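Long-range contacts in Rnh (Ribonuclease H) (Chlorobaculum tepidum, PDB 3H08), which probably degrades the RNA strand of RNA-DNA hybrids by magnesium-dependent endonucleolytic cleavage, leaving 5'-phosphomonoesters: residues 2-7 with 62-67; 47-52 with 71-76; 10-15 with 137-142. The protein carries 3 engineered substitutions. All blocks are in the same frame, centred on the assembly; numbering follows the deposited sequence. Where two conformers were deposited one is given.

How the contacts relate
Contact 1 and contact 3 draw on the two ends of strand 4-13, on opposite sides of the chain's centre. Contact 1 pairs it edge to edge with strand 64-69 through backbone hydrogen bonds and is partly buried; contact 3 lays the C-terminal helix on it near the surface, through alanine and isoleucine methyls, with the stem of Arg139 at the side. Contact 2 is the buried one: two helices meet through leucine, tyrosine and alanine side chains, with a polar edge by the magnesium ion. Leu67 of contact 1 packs on Ala52 of contact 2, while Met47 and Ala51 back the strand of contact 3. Glu48 in contact 2 and Asp10 in contact 3 bring both to the predicted metal site.

Contact 1 (2-7 with 62-67); sequences EKTITI and PARVQL. Engineered in segment 62-67: Ala63 (natural residue Cys).
Ile5 and Ile7 pair with Val65 and Leu67 where two central parallel strands of the RNase H fold, 4-13 and 64-69, run side by side. Four backbone bonds join them: Ile5 N gives to Arg64 O at 2.9 Å, Gln66 N to Ile5 O, Ile7 N to Gln66 O, and Arg64 N to Lys3 O. On the buried face, Ile7 holds CG1 beside its own backbone N (chi1 -52°) and stretches onward (chi2 -176°), which carries CD1 obliquely across to Val65 CG1 at 3.8 Å. Leu67 CG lies over Ile7 O at 3.8 Å. Helix 44-57 covers this face, with Leu56 on Val65 and Ala52 on Leu67. On the other face, Thr4 and Arg64 run alongside each other: the extended arginine slides its CD past Thr4 OG1 at 3.6 Å, a contact of methylene with hydroxyl, and its guanidinium continues away from the strand pair. Gln66 keeps CB beside Thr6 OG1 at 4.1 Å but folds at chi2 (-78°), and its OE1 turns to accept from His120 NE2. Where the strands begin, one water accepts from Lys3 N at 2.9 Å and donates to Pro62 O at 2.7 Å.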
ATOM      1  N   GLU A   2     -10.805 -15.819   8.753  1.00 32.82           N
ATOM      2  CA  GLU A   2     -12.029 -16.008   7.920  1.00 31.73           C
ATOM      3  C   GLU A   2     -12.692 -14.667   7.502  1.00 29.99           C
ATOM      4  O   GLU A   2     -13.626 -14.699   6.722  1.00 30.64           O
ATOM      5  CB  GLU A   2     -13.048 -16.917   8.628  1.00 32.17           C
ATOM      6  CG  GLU A   2     -13.651 -16.354   9.940  1.00 33.91           C
ATOM      7  CD  GLU A   2     -14.083 -17.444  10.938  1.00 35.53           C
ATOM      8  OE1 GLU A   2     -14.450 -18.580  10.523  1.00 39.79           O
ATOM      9  OE2 GLU A   2     -14.080 -17.164  12.164  1.00 40.85           O
ATOM     10  N   LYS A   3     -12.216 -13.520   8.013  1.00 28.36           N
ATOM     11  CA  LYS A   3     -12.886 -12.210   7.784  1.00 27.56           C
ATOM     12  C   LYS A   3     -12.495 -11.682   6.410  1.00 27.10           C
ATOM     13  O   LYS A   3     -11.356 -11.894   5.971  1.00 27.12           O
ATOM     14  CB  LYS A   3     -12.431 -11.168   8.808  1.00 28.23           C
ATOM     15  CG  LYS A   3     -12.631 -11.442  10.293  1.00 29.19           C
ATOM     16  CD  LYS A   3     -12.081 -10.216  11.054  1.00 30.21           C
ATOM     17  CE  LYS A   3     -12.110 -10.335  12.549  1.00 32.82           C
ATOM     18  NZ  LYS A   3     -11.623  -9.033  13.105  1.00 35.78           N
ATOM     19  N   THR A   4     -13.417 -11.005   5.730  1.00 25.54           N
ATOM     20  CA  THR A   4     -13.038 -10.179   4.571  1.00 24.67           C
ATOM     21  C   THR A   4     -12.945  -8.737   5.015  1.00 23.77           C
ATOM     22  O   THR A   4     -13.937  -8.123   5.477  1.00 23.96           O
ATOM     23  CB  THR A   4     -14.000 -10.276   3.393  1.00 25.85           C
ATOM     24  OG1 THR A   4     -14.095 -11.639   2.957  1.00 28.06           O
ATOM     25  CG2 THR A   4     -13.534  -9.374   2.258  1.00 27.52           C
ATOM     26  N   ILE A   5     -11.730  -8.202   4.893  0.50 23.08           N
ATOM     27  CA  ILE A   5     -11.362  -6.867   5.346  0.50 22.31           C
ATOM     28  C   ILE A   5     -11.034  -6.003   4.148  0.50 21.60           C
ATOM     29  O   ILE A   5     -10.194  -6.373   3.328  0.50 20.68           O
ATOM     30  CB  ILE A   5     -10.076  -6.910   6.234  0.50 22.59           C
ATOM     31  CG1 ILE A   5     -10.184  -7.989   7.301  0.50 23.02           C
ATOM     32  CG2 ILE A   5      -9.817  -5.572   6.866  0.50 23.03           C
ATOM     33  CD1 ILE A   5     -11.368  -7.836   8.221  0.50 24.09           C
ATOM     34  N   THR A   6     -11.614  -4.808   4.089  1.00 21.22           N
ATOM     35  CA  THR A   6     -11.355  -3.913   2.970  1.00 20.72           C
ATOM     36  C   THR A   6     -10.341  -2.862   3.463  1.00 21.85           C
ATOM     37  O   THR A   6     -10.499  -2.310   4.537  1.00 21.91           O
ATOM     38  CB  THR A   6     -12.664  -3.316   2.476  1.00 21.70           C
ATOM     39  OG1 THR A   6     -13.544  -4.375   2.107  1.00 21.96           O
ATOM     40  CG2 THR A   6     -12.448  -2.377   1.298  1.00 22.12           C
ATOM     41  N   ILE A   7      -9.285  -2.635   2.673  1.00 20.79           N
ATOM     42  CA  ILE A   7      -8.213  -1.733   3.043  1.00 20.58           C
ATOM     43  C   ILE A   7      -8.031  -0.724   1.939  1.00 21.14           C
ATOM     44  O   ILE A   7      -7.946  -1.069   0.768  1.00 21.79           O
ATOM     45  CB  ILE A   7      -6.882  -2.490   3.316  1.00 21.50           C
ATOM     46  CG1 ILE A   7      -7.123  -3.607   4.312  1.00 22.39           C
ATOM     47  CG2 ILE A   7      -5.833  -1.543   3.780  1.00 24.03           C
ATOM     48  CD1 ILE A   7      -5.884  -4.342   4.709  1.00 24.08           C
ATOM     49  N   PRO A  62      -4.804 -14.015   9.654  1.00 22.76           N
ATOM     50  CA  PRO A  62      -4.960 -14.190   8.197  1.00 22.95           C
ATOM     51  C   PRO A  62      -6.361 -13.799   7.750  1.00 22.42           C
ATOM     52  O   PRO A  62      -7.346 -14.175   8.406  1.00 23.83           O
ATOM     53  CB  PRO A  62      -4.720 -15.688   7.998  1.00 21.79           C
ATOM     54  CG  PRO A  62      -3.758 -16.000   9.051  1.00 22.52           C
ATOM     55  CD  PRO A  62      -4.253 -15.219  10.256  1.00 23.67           C
ATOM     56  N   ALA A  63      -6.438 -13.062   6.646  1.00 22.77           N
ATOM     57  CA  ALA A  63      -7.693 -12.534   6.148  1.00 23.52           C
ATOM     58  C   ALA A  63      -7.811 -12.631   4.633  1.00 23.57           C
ATOM     59  O   ALA A  63      -6.810 -12.805   3.917  1.00 23.77           O
ATOM     60  CB  ALA A  63      -7.812 -11.053   6.555  1.00 24.26           C
ATOM     61  N   ARG A  64      -9.045 -12.494   4.150  1.00 22.95           N
ATOM     62  CA  ARG A  64      -9.315 -12.203   2.746  1.00 23.79           C
ATOM     63  C   ARG A  64      -9.379 -10.689   2.679  1.00 23.20           C
ATOM     64  O   ARG A  64     -10.078 -10.073   3.502  1.00 25.01           O
ATOM     65  CB  ARG A  64     -10.663 -12.790   2.356  1.00 24.35           C
ATOM     66  CG  ARG A  64     -11.041 -12.621   0.914  1.00 27.84           C
ATOM     67  CD  ARG A  64     -12.135 -13.557   0.549  1.00 31.89           C
ATOM     68  NE  ARG A  64     -12.535 -13.420  -0.857  1.00 35.76           N
ATOM     69  CZ  ARG A  64     -13.444 -14.185  -1.460  1.00 38.53           C
ATOM     70  NH1 ARG A  64     -14.093 -15.136  -0.783  1.00 40.51           N
ATOM     71  NH2 ARG A  64     -13.722 -13.984  -2.751  1.00 39.61           N
ATOM     72  N   VAL A  65      -8.691 -10.080   1.721  1.00 22.74           N
ATOM     73  CA  VAL A  65      -8.548  -8.641   1.677  1.00 22.77           C
ATOM     74  C   VAL A  65      -8.926  -8.109   0.315  1.00 21.49           C
ATOM     75  O   VAL A  65      -8.490  -8.616  -0.719  1.00 22.08           O
ATOM     76  CB  VAL A  65      -7.098  -8.193   2.035  1.00 22.45           C
ATOM     77  CG1 VAL A  65      -6.951  -6.686   1.912  1.00 22.48           C
ATOM     78  CG2 VAL A  65      -6.699  -8.700   3.402  1.00 23.44           C
ATOM     79  N   GLN A  66      -9.722  -7.055   0.322  1.00 22.79           N
ATOM     80  CA  GLN A  66      -9.941  -6.253  -0.888  1.00 22.06           C
ATOM     81  C   GLN A  66      -9.202  -4.932  -0.645  1.00 22.99           C
ATOM     82  O   GLN A  66      -9.532  -4.205   0.266  1.00 23.90           O
ATOM     83  CB  GLN A  66     -11.438  -5.976  -1.071  1.00 23.30           C
ATOM     84  CG  GLN A  66     -12.278  -7.234  -1.218  1.00 22.47           C
ATOM     85  CD  GLN A  66     -12.188  -7.822  -2.600  1.00 25.88           C
ATOM     86  OE1 GLN A  66     -12.068  -7.108  -3.550  1.00 32.93           O
ATOM     87  NE2 GLN A  66     -12.312  -9.125  -2.705  1.00 29.98           N
ATOM     88  N   LEU A  67      -8.178  -4.673  -1.434  1.00 22.46           N
ATOM     89  CA  LEU A  67      -7.287  -3.530  -1.244  1.00 22.36           C
ATOM     90  C   LEU A  67      -7.424  -2.556  -2.375  1.00 22.92           C
ATOM     91  O   LEU A  67      -7.217  -2.921  -3.537  1.00 23.02           O
ATOM     92  CB  LEU A  67      -5.842  -4.010  -1.095  1.00 23.17           C
ATOM     93  CG  LEU A  67      -4.879  -2.957  -0.524  1.00 23.47           C
ATOM     94  CD1 LEU A  67      -3.766  -3.611   0.209  1.00 23.79           C
ATOM     95  CD2 LEU A  67      -4.342  -2.108  -1.626  1.00 23.12           C
TER
HETATM   96  O   HOH W   1      -9.708 -13.311   9.428  1.00 33.08           O

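Contact 2 (47-52 with 71-76); sequences MELMAA and SAYLVN
Leu49 drives its forked end between Tyr73 and Leu74. One branch, CD2, meets Leu74 CD1 at 3.7 Å, and the other, CD1, lies at the same distance from Tyr73 CE2, the leucine crossing the tyrosine at about a right angle. With CG anti to the backbone N (chi1 174°) and chi2 at 63°, Leu74 turns its second methyl, CD2, to Ala52 CB at 3.8 Å. Leu104, Trp105 and Ile108 of helix 102-114 close over Leu49, and Trp105 also packs edge-to-face with Tyr73 and donates to its OH. These helices pack on one face of the RNase H sheet: the axes of 47-52 and 72-76 approach to 9.4 Å at 56°, with Ala52 resting on Leu67 and Leu74 on Phe119 of the sheet below. Farther out, Ser71 is the N-cap of helix 72-79. Its OG accepts from Leu74 N at 3.0 Å and donates to Glu48 OE1 at 2.6 Å, reaching that oxygen from above the carboxylate plane. A water donates a second bond to Glu48 OE1 and accepts from Tyr73 N. The Glu48 side chain comes about 3 Å from the bound magnesium ion at its nearest atom, consistent with its predicted role as a ligand.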
ATOM      1  N   MET A  47       6.188   5.167  -1.015  1.00 21.48           N
ATOM      2  CA  MET A  47       5.113   5.410  -0.039  1.00 21.91           C
ATOM      3  C   MET A  47       3.803   4.670  -0.419  1.00 22.27           C
ATOM      4  O   MET A  47       3.084   4.233   0.443  1.00 23.15           O
ATOM      5  CB  MET A  47       4.848   6.886   0.138  1.00 21.86           C
ATOM      6  CG  MET A  47       5.966   7.629   0.816  1.00 21.70           C
ATOM      7  SD  MET A  47       6.245   7.164   2.557  1.00 25.69           S
ATOM      8  CE  MET A  47       7.418   5.859   2.368  1.00 25.29           C
ATOM      9  N   GLU A  48       3.544   4.543  -1.711  1.00 22.39           N
ATOM     10  CA  GLU A  48       2.428   3.748  -2.221  1.00 23.41           C
ATOM     11  C   GLU A  48       2.548   2.304  -1.796  1.00 24.02           C
ATOM     12  O   GLU A  48       1.569   1.701  -1.362  1.00 24.03           O
ATOM     13  CB  GLU A  48       2.372   3.858  -3.747  1.00 23.44           C
ATOM     14  CG  GLU A  48       1.967   5.268  -4.208  1.00 25.49           C
ATOM     15  CD  GLU A  48       2.227   5.566  -5.710  1.00 27.27           C
ATOM     16  OE1 GLU A  48       2.538   4.665  -6.542  1.00 30.76           O
ATOM     17  OE2 GLU A  48       2.115   6.755  -6.073  1.00 34.90           O
ATOM     18  N   LEU A  49       3.747   1.726  -1.920  1.00 23.00           N
ATOM     19  CA  LEU A  49       3.948   0.335  -1.486  1.00 23.12           C
ATOM     20  C   LEU A  49       3.873   0.239   0.019  1.00 23.26           C
ATOM     21  O   LEU A  49       3.277  -0.688   0.558  1.00 23.93           O
ATOM     22  CB  LEU A  49       5.284  -0.182  -1.951  1.00 23.79           C
ATOM     23  CG  LEU A  49       5.528  -0.318  -3.437  1.00 24.83           C
ATOM     24  CD1 LEU A  49       6.817  -1.091  -3.645  1.00 23.89           C
ATOM     25  CD2 LEU A  49       4.414  -1.031  -4.095  1.00 28.95           C
ATOM     26  N   MET A  50       4.519   1.176   0.703  1.00 23.41           N
ATOM     27  CA  MET A  50       4.537   1.143   2.177  1.00 23.49           C
ATOM     28  C   MET A  50       3.136   1.183   2.765  1.00 23.04           C
ATOM     29  O   MET A  50       2.820   0.523   3.751  1.00 23.24           O
ATOM     30  CB  MET A  50       5.388   2.274   2.733  1.00 24.54           C
ATOM     31  CG  MET A  50       5.642   2.111   4.201  1.00 26.61           C
ATOM     32  SD  MET A  50       6.754   0.750   4.538  1.00 35.01           S
ATOM     33  CE  MET A  50       8.291   1.398   3.904  1.00 37.56           C
ATOM     34  N   ALA A  51       2.261   1.990   2.177  1.00 22.48           N
ATOM     35  CA  ALA A  51       0.875   2.040   2.684  1.00 22.78           C
ATOM     36  C   ALA A  51       0.214   0.658   2.646  1.00 22.75           C
ATOM     37  O   ALA A  51      -0.464   0.277   3.572  1.00 23.82           O
ATOM     38  CB  ALA A  51       0.103   3.019   1.938  1.00 22.90           C
ATOM     39  N   ALA A  52       0.398  -0.062   1.543  1.00 22.24           N
ATOM     40  CA  ALA A  52      -0.145  -1.417   1.416  1.00 22.75           C
ATOM     41  C   ALA A  52       0.510  -2.374   2.407  1.00 22.42           C
ATOM     42  O   ALA A  52      -0.164  -3.186   3.031  1.00 22.16           O
ATOM     43  CB  ALA A  52      -0.009  -1.891   0.018  1.00 22.80           C
ATOM     44  N   SER A  71      -2.412   3.594  -6.698  1.00 22.58           N
ATOM     45  CA  SER A  71      -1.082   3.316  -7.227  1.00 22.13           C
ATOM     46  C   SER A  71      -1.098   2.312  -8.362  1.00 21.84           C
ATOM     47  O   SER A  71      -1.278   1.104  -8.146  1.00 20.70           O
ATOM     48  CB  SER A  71      -0.151   2.834  -6.123  1.00 21.34           C
ATOM     49  OG  SER A  71       1.122   2.457  -6.601  1.00 21.50           O
ATOM     50  N   ALA A  72      -0.875   2.799  -9.582  1.00 22.04           N
ATOM     51  CA  ALA A  72      -0.726   1.905 -10.720  1.00 22.94           C
ATOM     52  C   ALA A  72       0.504   1.015 -10.549  1.00 22.49           C
ATOM     53  O   ALA A  72       0.473  -0.151 -10.890  1.00 24.14           O
ATOM     54  CB  ALA A  72      -0.627   2.683 -11.975  1.00 23.08           C
ATOM     55  N   TYR A  73       1.565   1.580  -9.976  1.00 21.77           N
ATOM     56  CA  TYR A  73       2.799   0.858  -9.684  1.00 22.47           C
ATOM     57  C   TYR A  73       2.511  -0.401  -8.915  1.00 23.00           C
ATOM     58  O   TYR A  73       2.921  -1.479  -9.292  1.00 24.49           O
ATOM     59  CB  TYR A  73       3.731   1.795  -8.903  1.00 22.71           C
ATOM     60  CG  TYR A  73       5.083   1.226  -8.550  1.00 22.82           C
ATOM     61  CD1 TYR A  73       5.974   0.806  -9.539  1.00 24.10           C
ATOM     62  CD2 TYR A  73       5.499   1.135  -7.218  1.00 21.07           C
ATOM     63  CE1 TYR A  73       7.237   0.287  -9.197  1.00 24.26           C
ATOM     64  CE2 TYR A  73       6.751   0.678  -6.893  1.00 21.78           C
ATOM     65  CZ  TYR A  73       7.610   0.248  -7.861  1.00 23.39           C
ATOM     66  OH  TYR A  73       8.852  -0.237  -7.497  1.00 24.12           O
ATOM     67  N   LEU A  74       1.776  -0.256  -7.824  1.00 21.88           N
ATOM     68  CA  LEU A  74       1.383  -1.399  -7.041  1.00 22.39           C
ATOM     69  C   LEU A  74       0.426  -2.310  -7.766  1.00 22.42           C
ATOM     70  O   LEU A  74       0.622  -3.540  -7.856  1.00 23.58           O
ATOM     71  CB  LEU A  74       0.753  -0.935  -5.733  1.00 22.51           C
ATOM     72  CG  LEU A  74       0.142  -1.998  -4.808  1.00 23.96           C
ATOM     73  CD1 LEU A  74       1.218  -2.975  -4.311  1.00 25.55           C
ATOM     74  CD2 LEU A  74      -0.590  -1.355  -3.686  1.00 24.04           C
ATOM     75  N   VAL A  75      -0.677  -1.740  -8.215  1.00 22.71           N
ATOM     76  CA  VAL A  75      -1.761  -2.578  -8.702  1.00 22.77           C
ATOM     77  C   VAL A  75      -1.374  -3.321  -9.989  1.00 22.97           C
ATOM     78  O   VAL A  75      -1.661  -4.502 -10.144  1.00 23.77           O
ATOM     79  CB  VAL A  75      -3.072  -1.763  -8.884  1.00 22.60           C
ATOM     80  CG1 VAL A  75      -4.149  -2.640  -9.528  1.00 24.34           C
ATOM     81  CG2 VAL A  75      -3.515  -1.193  -7.598  1.00 23.02           C
ATOM     82  N   ASN A  76      -0.654  -2.661 -10.878  1.00 23.14           N
ATOM     83  CA  ASN A  76      -0.187  -3.339 -12.090  1.00 23.79           C
ATOM     84  C   ASN A  76       0.760  -4.489 -11.762  1.00 23.67           C
ATOM     85  O   ASN A  76       0.691  -5.545 -12.371  1.00 25.26           O
ATOM     86  CB  ASN A  76       0.490  -2.372 -13.028  1.00 24.34           C
ATOM     87  CG  ASN A  76      -0.486  -1.410 -13.660  1.00 25.08           C
ATOM     88  OD1 ASN A  76      -1.700  -1.646 -13.658  1.00 27.74           O
ATOM     89  ND2 ASN A  76       0.029  -0.327 -14.208  1.00 26.92           N
TER
HETATM   90  O   HOH W   2       1.876   4.671  -9.226  1.00 30.61           O

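Contact 3 (10-15 with 137-142); sequences DGAASG and LARLAI. Engineered in segment 10-15: Ala13 (natural residue Cys).
The flat groups here are the peptide planes of Asp10, Gly11 and Ala12, on which Ala138 and Ile142 set their methyls. Ala138 CB sits above two successive planes, 4.0 Å from Asp10 O and 4.4 Å from Ala12 N. One turn of helix later, Ile142 CD1 stands almost straight over the carbonyl of Ala12, 3.8 Å from Ala12 O. The opposite faces are covered from helix 44-57: Ala51 CB lies beneath the Asp10 carbonyl, with Ala51 CB to Asp10 O 3.4 Å, and Met47 CG lies beneath that of Ala12.

Strand 4-13 is thus the filling between two helices. This is the layered build of the RNase H fold, with the C-terminal helix 129-144 on one side of the sheet and helix 44-57 on the other. The axes of 10-13 and 137-142 come within 7.6 Å, a close approach allowed by alanines on both sides. Ala12 CB points toward the helix, where Ala138 CB, the CG of Arg139 and Ile142 CD1 lie near it, at 4.1 to 4.4 Å. Ile142 keeps CG1 beside its backbone N (chi1 -59°) and runs extended to CD1 (chi2 176°), which lowers that methyl onto the strand.

Arg139 touches Ala12 through its aliphatic stem, while its NH2 makes a salt bridge to Asp135. Asp135 and Asp10, both predicted magnesium ligands, bring their carboxylates close together, and the Asp10 side chain lies about 4 Å from the bound ion at its nearest atom. The chemistry between strand and helix is purely van der Waals; it is consistent with holding the helix that carries Asp135 beside Asp10, and Arg139 and the metal would probably offset the negative charge gathered there.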
ATOM      1  N   ASP A  10      -2.911   4.839   0.661  1.00 25.47           N
ATOM      2  CA  ASP A  10      -2.405   5.996  -0.096  1.00 25.30           C
ATOM      3  C   ASP A  10      -1.029   6.361   0.387  1.00 24.91           C
ATOM      4  O   ASP A  10      -0.732   6.255   1.556  1.00 24.77           O
ATOM      5  CB  ASP A  10      -3.334   7.239   0.026  1.00 26.28           C
ATOM      6  CG  ASP A  10      -3.038   8.355  -1.032  1.00 32.17           C
ATOM      7  OD1 ASP A  10      -1.966   9.030  -0.940  1.00 44.13           O
ATOM      8  OD2 ASP A  10      -3.931   8.666  -1.898  1.00 41.41           O
ATOM      9  N   GLY A  11      -0.209   6.851  -0.531  1.00 25.44           N
ATOM     10  CA  GLY A  11       1.065   7.415  -0.161  1.00 25.51           C
ATOM     11  C   GLY A  11       1.278   8.719  -0.880  1.00 26.68           C
ATOM     12  O   GLY A  11       0.714   8.941  -1.949  1.00 29.53           O
ATOM     13  N   ALA A  12       2.103   9.559  -0.295  1.00 26.71           N
ATOM     14  CA  ALA A  12       2.396  10.913  -0.804  1.00 27.03           C
ATOM     15  C   ALA A  12       3.859  11.223  -0.534  1.00 26.68           C
ATOM     16  O   ALA A  12       4.379  10.838   0.473  1.00 25.60           O
ATOM     17  CB  ALA A  12       1.500  11.947  -0.085  1.00 27.96           C
ATOM     18  N   ALA A  13       4.518  11.879  -1.473  1.00 26.89           N
ATOM     19  CA  ALA A  13       5.832  12.452  -1.211  1.00 26.84           C
ATOM     20  C   ALA A  13       6.038  13.669  -2.016  1.00 28.06           C
ATOM     21  O   ALA A  13       5.510  13.812  -3.128  1.00 26.10           O
ATOM     22  CB  ALA A  13       6.934  11.487  -1.499  1.00 27.72           C
ATOM     23  N   SER A  14       6.839  14.542  -1.435  1.00 29.34           N
ATOM     24  CA  SER A  14       7.166  15.790  -2.025  1.00 31.64           C
ATOM     25  C   SER A  14       8.526  15.533  -2.614  1.00 32.57           C
ATOM     26  O   SER A  14       9.558  15.736  -1.967  1.00 34.88           O
ATOM     27  CB  SER A  14       7.203  16.937  -0.976  1.00 32.69           C
ATOM     28  OG  SER A  14       7.151  16.434   0.364  1.00 33.58           O
ATOM     29  N   GLY A  15       8.520  15.018  -3.824  1.00 32.82           N
ATOM     30  CA  GLY A  15       9.698  15.071  -4.644  1.00 32.89           C
ATOM     31  C   GLY A  15      10.301  13.710  -4.748  1.00 32.86           C
ATOM     32  O   GLY A  15       9.742  12.726  -4.249  1.00 33.17           O
ATOM     33  N   LEU A 137      -4.556  11.114   5.752  1.00 22.18           N
ATOM     34  CA  LEU A 137      -3.716  10.599   6.814  1.00 22.20           C
ATOM     35  C   LEU A 137      -2.232  10.609   6.398  1.00 21.82           C
ATOM     36  O   LEU A 137      -1.353  10.959   7.187  1.00 22.24           O
ATOM     37  CB  LEU A 137      -4.116   9.161   7.125  1.00 22.91           C
ATOM     38  CG  LEU A 137      -5.385   9.002   7.946  1.00 25.57           C
ATOM     39  CD1 LEU A 137      -5.754   7.545   8.020  1.00 27.39           C
ATOM     40  CD2 LEU A 137      -5.213   9.578   9.297  1.00 26.97           C
ATOM     41  N   ALA A 138      -1.968  10.328   5.129  1.00 21.42           N
ATOM     42  CA  ALA A 138      -0.573  10.341   4.633  1.00 21.61           C
ATOM     43  C   ALA A 138      -0.024  11.768   4.678  1.00 21.53           C
ATOM     44  O   ALA A 138       1.116  12.012   5.098  1.00 22.06           O
ATOM     45  CB  ALA A 138      -0.491   9.844   3.246  1.00 21.20           C
ATOM     46  N   ARG A 139      -0.846  12.710   4.247  1.00 20.86           N
ATOM     47  CA  ARG A 139      -0.446  14.112   4.231  1.00 21.52           C
ATOM     48  C   ARG A 139      -0.299  14.663   5.639  1.00 20.57           C
ATOM     49  O   ARG A 139       0.573  15.507   5.890  1.00 21.18           O
ATOM     50  CB  ARG A 139      -1.412  14.928   3.405  1.00 21.10           C
ATOM     51  CG  ARG A 139      -1.268  14.654   1.879  1.00 22.06           C
ATOM     52  CD  ARG A 139      -2.140  15.565   1.038  1.00 25.72           C
ATOM     53  NE  ARG A 139      -3.501  15.169   1.089  1.00 29.39           N
ATOM     54  CZ  ARG A 139      -4.548  15.952   1.321  1.00 26.17           C
ATOM     55  NH1 ARG A 139      -4.467  17.264   1.552  1.00 26.00           N
ATOM     56  NH2 ARG A 139      -5.722  15.366   1.301  1.00 27.51           N
ATOM     57  N   LEU A 140      -1.174  14.204   6.529  0.50 21.43           N
ATOM     58  CA  LEU A 140      -1.139  14.506   7.957  0.50 21.74           C
ATOM     59  C   LEU A 140       0.221  14.148   8.549  0.50 21.50           C
ATOM     60  O   LEU A 140       0.799  14.911   9.314  0.50 21.35           O
ATOM     61  CB  LEU A 140      -2.256  13.695   8.647  0.50 22.64           C
ATOM     62  CG  LEU A 140      -2.944  14.140   9.940  0.50 23.02           C
ATOM     63  CD1 LEU A 140      -2.967  15.669  10.153  0.50 22.10           C
ATOM     64  CD2 LEU A 140      -4.387  13.568   9.946  0.50 23.25           C
ATOM     65  N   ALA A 141       0.717  12.961   8.201  1.00 20.43           N
ATOM     66  CA  ALA A 141       2.026  12.477   8.686  1.00 21.00           C
ATOM     67  C   ALA A 141       3.187  13.368   8.234  1.00 20.52           C
ATOM     68  O   ALA A 141       4.073  13.652   8.996  1.00 20.97           O
ATOM     69  CB  ALA A 141       2.259  11.054   8.267  1.00 21.28           C
ATOM     70  N   ILE A 142       3.152  13.812   6.980  1.00 20.31           N
ATOM     71  CA  ILE A 142       4.163  14.726   6.473  1.00 21.98           C
ATOM     72  C   ILE A 142       4.091  16.048   7.242  1.00 22.04           C
ATOM     73  O   ILE A 142       5.113  16.595   7.678  1.00 22.25           O
ATOM     74  CB  ILE A 142       3.988  14.959   4.953  1.00 20.80           C
ATOM     75  CG1 ILE A 142       4.078  13.643   4.158  1.00 22.41           C
ATOM     76  CG2 ILE A 142       5.027  15.945   4.491  1.00 20.98           C
ATOM     77  CD1 ILE A 142       3.799  13.844   2.660  1.00 22.39           C
TER